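Local coordinates for protein Myo-inositol dehydrogenase (Corynebacterium glutamicum, PDB 3EUW) that probably oxidises myo-inositol with NAD+ as an inositol 2-dehydrogenase of the Gfo/Idh/MocA family, working as a tetramer, at residues 135-139 against 140-144; 265-268 against 269-272. One frame throughout, in Å; residues are numbered along the deposited sequence.

Interaction 1. Residues 135-139 against 140-144; sequences NARVA and NQEIG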
loop_
_atom_site.group_PDB
_atom_site.type_symbol
_atom_site.label_atom_id
_atom_site.label_comp_id
_atom_site.label_asym_id
_atom_site.label_seq_id
_atom_site.Cartn_x
_atom_site.Cartn_y
_atom_site.Cartn_z
ATOM N N ASN A 135 -0.602 18.116 -10.664
ATOM C CA ASN A 135 -0.359 19.128 -11.689
ATOM C C ASN A 135 0.493 20.287 -11.156
ATOM O O ASN A 135 1.464 20.699 -11.793
ATOM C CB ASN A 135 -1.682 19.654 -12.239
ATOM C CG ASN A 135 -1.484 20.633 -13.377
ATOM O OD1 ASN A 135 -1.219 21.813 -13.148
ATOM N ND2 ASN A 135 -1.585 20.145 -14.613
ATOM N N ALA A 136 0.126 20.791 -9.982
ATOM C CA ALA A 136 0.833 21.893 -9.333
ATOM C C ALA A 136 2.246 21.510 -8.903
ATOM O O ALA A 136 3.180 22.308 -9.002
ATOM C CB ALA A 136 0.043 22.370 -8.115
ATOM N N ARG A 137 2.401 20.287 -8.408
ATOM C CA ARG A 137 3.713 19.848 -7.957
ATOM C C ARG A 137 4.618 19.620 -9.162
ATOM O O ARG A 137 5.812 19.896 -9.101
ATOM C CB ARG A 137 3.576 18.600 -7.081
ATOM C CG ARG A 137 2.798 18.883 -5.792
ATOM C CD ARG A 137 2.507 17.621 -4.984
ATOM N NE ARG A 137 3.723 16.974 -4.502
ATOM C CZ ARG A 137 3.745 15.854 -3.789
ATOM N NH1 ARG A 137 2.611 15.243 -3.468
ATOM N NH2 ARG A 137 4.902 15.341 -3.399
ATOM N N VAL A 138 4.048 19.136 -10.262
ATOM C CA VAL A 138 4.841 18.933 -11.466
ATOM C C VAL A 138 5.299 20.309 -11.965
ATOM O O VAL A 138 6.468 20.498 -12.306
ATOM C CB VAL A 138 4.027 18.218 -12.584
ATOM C CG1 VAL A 138 4.755 18.346 -13.927
ATOM C CG2 VAL A 138 3.849 16.727 -12.235
ATOM N N ALA A 139 4.371 21.264 -11.985
ATOM C CA ALA A 139 4.666 22.627 -12.436
ATOM C C ALA A 139 5.726 23.270 -11.562
ATOM O O ALA A 139 6.476 24.127 -12.026
ATOM C CB ALA A 139 3.404 23.481 -12.416
ATOM N N ASN A 140 5.784 22.854 -10.300
ATOM C CA ASN A 140 6.764 23.392 -9.366
ATOM C C ASN A 140 8.110 22.662 -9.471
ATOM O O ASN A 140 8.965 22.787 -8.594
ATOM C CB ASN A 140 6.222 23.318 -7.929
ATOM C CG ASN A 140 7.103 24.061 -6.932
ATOM O OD1 ASN A 140 7.501 25.201 -7.170
ATOM N ND2 ASN A 140 7.404 23.418 -5.806
ATOM N N GLN A 141 8.287 21.898 -10.547
ATOM C CA GLN A 141 9.537 21.173 -10.795
ATOM C C GLN A 141 9.874 20.042 -9.827
ATOM O O GLN A 141 10.986 19.522 -9.859
ATOM C CB GLN A 141 10.718 22.156 -10.814
ATOM C CG GLN A 141 10.625 23.248 -11.869
ATOM C CD GLN A 141 10.686 22.698 -13.276
ATOM O OE1 GLN A 141 11.580 21.915 -13.611
ATOM N NE2 GLN A 141 9.741 23.111 -14.113
ATOM N N GLU A 142 8.929 19.640 -8.986
ATOM C CA GLU A 142 9.209 18.583 -8.019
ATOM C C GLU A 142 9.779 17.303 -8.631
ATOM O O GLU A 142 10.548 16.608 -7.985
ATOM C CB GLU A 142 7.963 18.254 -7.190
ATOM C CG GLU A 142 8.306 17.560 -5.887
ATOM C CD GLU A 142 7.143 17.468 -4.924
ATOM O OE1 GLU A 142 6.253 18.335 -4.966
ATOM O OE2 GLU A 142 7.135 16.530 -4.097
ATOM N N ILE A 143 9.414 16.983 -9.868
ATOM C CA ILE A 143 9.956 15.780 -10.492
ATOM C C ILE A 143 10.704 16.075 -11.792
ATOM O O ILE A 143 10.871 15.182 -12.629
ATOM C CB ILE A 143 8.865 14.730 -10.805
ATOM C CG1 ILE A 143 7.787 15.345 -11.702
ATOM C CG2 ILE A 143 8.280 14.193 -9.522
ATOM C CD1 ILE A 143 6.852 14.324 -12.303
ATOM N N GLY A 144 11.145 17.323 -11.951
ATOM C CA GLY A 144 11.880 17.717 -13.142
ATOM C C GLY A 144 10.991 17.944 -14.345
ATOM O O GLY A 144 9.814 18.269 -14.199
HETATM O O HOH W 1 8.322 18.502 -12.082
#
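Arg-137 and Glu-142, five residues apart, meet side chain to side chain across the C-terminal end of helix 129-139. Along the arginine, CB already lies 3.4 Å from OE1 of Glu-142, and CG and CD pass the same oxygen at slightly greater distances. A bend at chi3 (64°) then turns the tip towards the glutamate. There NE donates to Glu-142 OE1 over 2.9 Å. NH2 of Arg-137 donates to Glu-142 OE2 over 2.6 Å, and both bonds are almost straight. This is a side-on, two-nitrogen salt bridge: the carboxylate oxygens lie in or very near the guanidinium plane, but the two flat groups are turned 34° against each other. The nitrogens therefore stand out of the carboxylate plane, NE above OE1 and NH2 on the syn side of OE2 but 32° off it.

The backbone beneath ends the helix as a Schellman motif, with Gln-141 as the C-prime residue at positive phi. Glu-142 N reaches back 3.1 Å to Arg-137 O, and Gln-141 N bonds to Val-138 O. The motif therefore joins by backbone the same two residues that the salt bridge joins by side chain. The turn that follows also brings Ile-143 CD1 to 3.8 Å from Val-138 CG2, an apolar touch that both residues extend onto Leu-250 of strand 248-252. A water between Val-138 O, Ile-143 N and Gly-144 O ties the helix end to the type I turn 141-144. Glu-142 OE2 has a second cationic partner, Lys-262 of the second subunit, which would probably further stabilise its negative charge.

Interaction 2. Residues 265-268 against 269-272; sequences AEST and EQAD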
loop_
_atom_site.group_PDB
_atom_site.type_symbol
_atom_site.label_atom_id
_atom_site.label_comp_id
_atom_site.label_asym_id
_atom_site.label_seq_id
_atom_site.Cartn_x
_atom_site.Cartn_y
_atom_site.Cartn_z
ATOM N N ALA A 265 -6.797 -16.298 5.291
ATOM C CA ALA A 265 -6.098 -17.370 4.586
ATOM C C ALA A 265 -6.180 -17.233 3.061
ATOM O O ALA A 265 -5.365 -17.805 2.337
ATOM C CB ALA A 265 -6.656 -18.740 5.031
ATOM N N GLU A 266 -7.160 -16.472 2.579
ATOM C CA GLU A 266 -7.338 -16.287 1.138
ATOM C C GLU A 266 -6.381 -15.251 0.554
ATOM O O GLU A 266 -5.813 -15.462 -0.513
ATOM C CB GLU A 266 -8.784 -15.892 0.826
ATOM C CG GLU A 266 -9.819 -16.789 1.504
ATOM C CD GLU A 266 -11.223 -16.623 0.932
ATOM O OE1 GLU A 266 -11.682 -15.470 0.768
ATOM O OE2 GLU A 266 -11.875 -17.654 0.654
ATOM N N SER A 267 -6.210 -14.131 1.249
ATOM C CA SER A 267 -5.305 -13.081 0.797
ATOM C C SER A 267 -5.218 -11.958 1.818
ATOM O O SER A 267 -6.069 -11.839 2.698
ATOM C CB SER A 267 -5.762 -12.502 -0.551
ATOM O OG SER A 267 -6.942 -11.730 -0.416
ATOM N N THR A 268 -4.185 -11.133 1.697
ATOM C CA THR A 268 -4.000 -10.014 2.606
ATOM C C THR A 268 -4.241 -8.683 1.900
ATOM O O THR A 268 -4.459 -8.643 0.688
ATOM C CB THR A 268 -2.577 -10.011 3.200
ATOM O OG1 THR A 268 -1.612 -9.955 2.144
ATOM C CG2 THR A 268 -2.347 -11.260 4.033
ATOM N N GLU A 269 -4.203 -7.595 2.668
ATOM C CA GLU A 269 -4.410 -6.252 2.128
ATOM C C GLU A 269 -5.713 -6.056 1.357
ATOM O O GLU A 269 -5.793 -5.168 0.514
ATOM C CB GLU A 269 -3.241 -5.858 1.219
ATOM C CG GLU A 269 -2.057 -5.222 1.935
ATOM C CD GLU A 269 -1.406 -6.166 2.903
ATOM O OE1 GLU A 269 -1.239 -7.342 2.531
ATOM O OE2 GLU A 269 -1.051 -5.741 4.021
ATOM N N GLN A 270 -6.726 -6.868 1.634
ATOM C CA GLN A 270 -7.997 -6.734 0.924
ATOM C C GLN A 270 -8.673 -5.410 1.267
ATOM O O GLN A 270 -9.060 -5.180 2.405
ATOM C CB GLN A 270 -8.930 -7.886 1.278
ATOM C CG GLN A 270 -8.388 -9.257 0.909
ATOM C CD GLN A 270 -9.437 -10.333 1.076
ATOM O OE1 GLN A 270 -10.476 -10.296 0.426
ATOM N NE2 GLN A 270 -9.178 -11.291 1.958
ATOM N N ALA A 271 -8.808 -4.536 0.276
ATOM C CA ALA A 271 -9.437 -3.238 0.489
ATOM C C ALA A 271 -10.804 -3.224 -0.184
ATOM O O ALA A 271 -11.122 -4.136 -0.948
ATOM C CB ALA A 271 -8.547 -2.131 -0.072
ATOM N N ASP A 272 -11.616 -2.208 0.110
ATOM C CA ASP A 272 -12.936 -2.116 -0.506
ATOM C C ASP A 272 -12.813 -1.895 -2.007
ATOM O O ASP A 272 -11.775 -1.437 -2.504
ATOM C CB ASP A 272 -13.762 -0.920 0.004
ATOM C CG ASP A 272 -13.777 -0.774 1.515
ATOM O OD1 ASP A 272 -13.867 -1.786 2.240
ATOM O OD2 ASP A 272 -13.729 0.389 1.970
HETATM O O HOH W 2 -11.726 -12.913 1.943
#
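With chi1 at -61° and an extended chain beyond CG, Gln-270 carries its amide back along the preceding residues to Ser-267, while a bend at chi2 (64°) in Glu-269 lays its carboxylate beside the Thr-268 hydroxyl. The first of these meetings is a hydrogen bond from Gln-270 NE2 to the backbone O of Ser-267, 3.2 Å long. The donor sits 49° out of the carbonyl plane, above it. Ser-267 OG lies alongside the same side chain, 3.2 Å from Gln-270 CG and as close to CD, without a hydrogen bond to NE2. NE2 of Gln-270 also donates to a water at 3.0 Å, and that water donates to Glu-266 OE1, 2.8 Å away; the glutamine amide thus ties the start of strand 270-271 to Glu-266 and Ser-267 in the loop of a two-stranded antiparallel hairpin.

Thr-268 and Glu-269 run side by side and point the same way, bringing OG1 of Thr-268 to 2.7 Å from OE1 of Glu-269. The hydroxyl is also hydrogen-bonded to the backbone O of Asp-272 of the third subunit, and the Ser-267 hydroxyl pairs with Ala-271 O of that subunit, so the bend is part of a subunit interface. One threonine proton cannot serve two acceptors at full strength, which implies that the Glu-269 carboxylate and the neighbouring subunit's carbonyl probably compete for it.

Interaction 1 comes first along the chain, where helix 129-139 gives way to strand 146-154 of the large mixed sheet; interaction 2 follows in series, in the hairpin of strands 260-263 and 270-271. Their centres lie 34 Å apart and their nearest atoms about 21 Å, so within one chain they do not touch. The assembly brings the two regions together: Arg-137 packs on Val-260 of the second subunit, and Asp-272 there forms a long, weak ion pair with Arg-137. Residues 265-272 meet their own counterparts in the third subunit. The projecting hairpin thus contributes to two different interfaces of the tetramer.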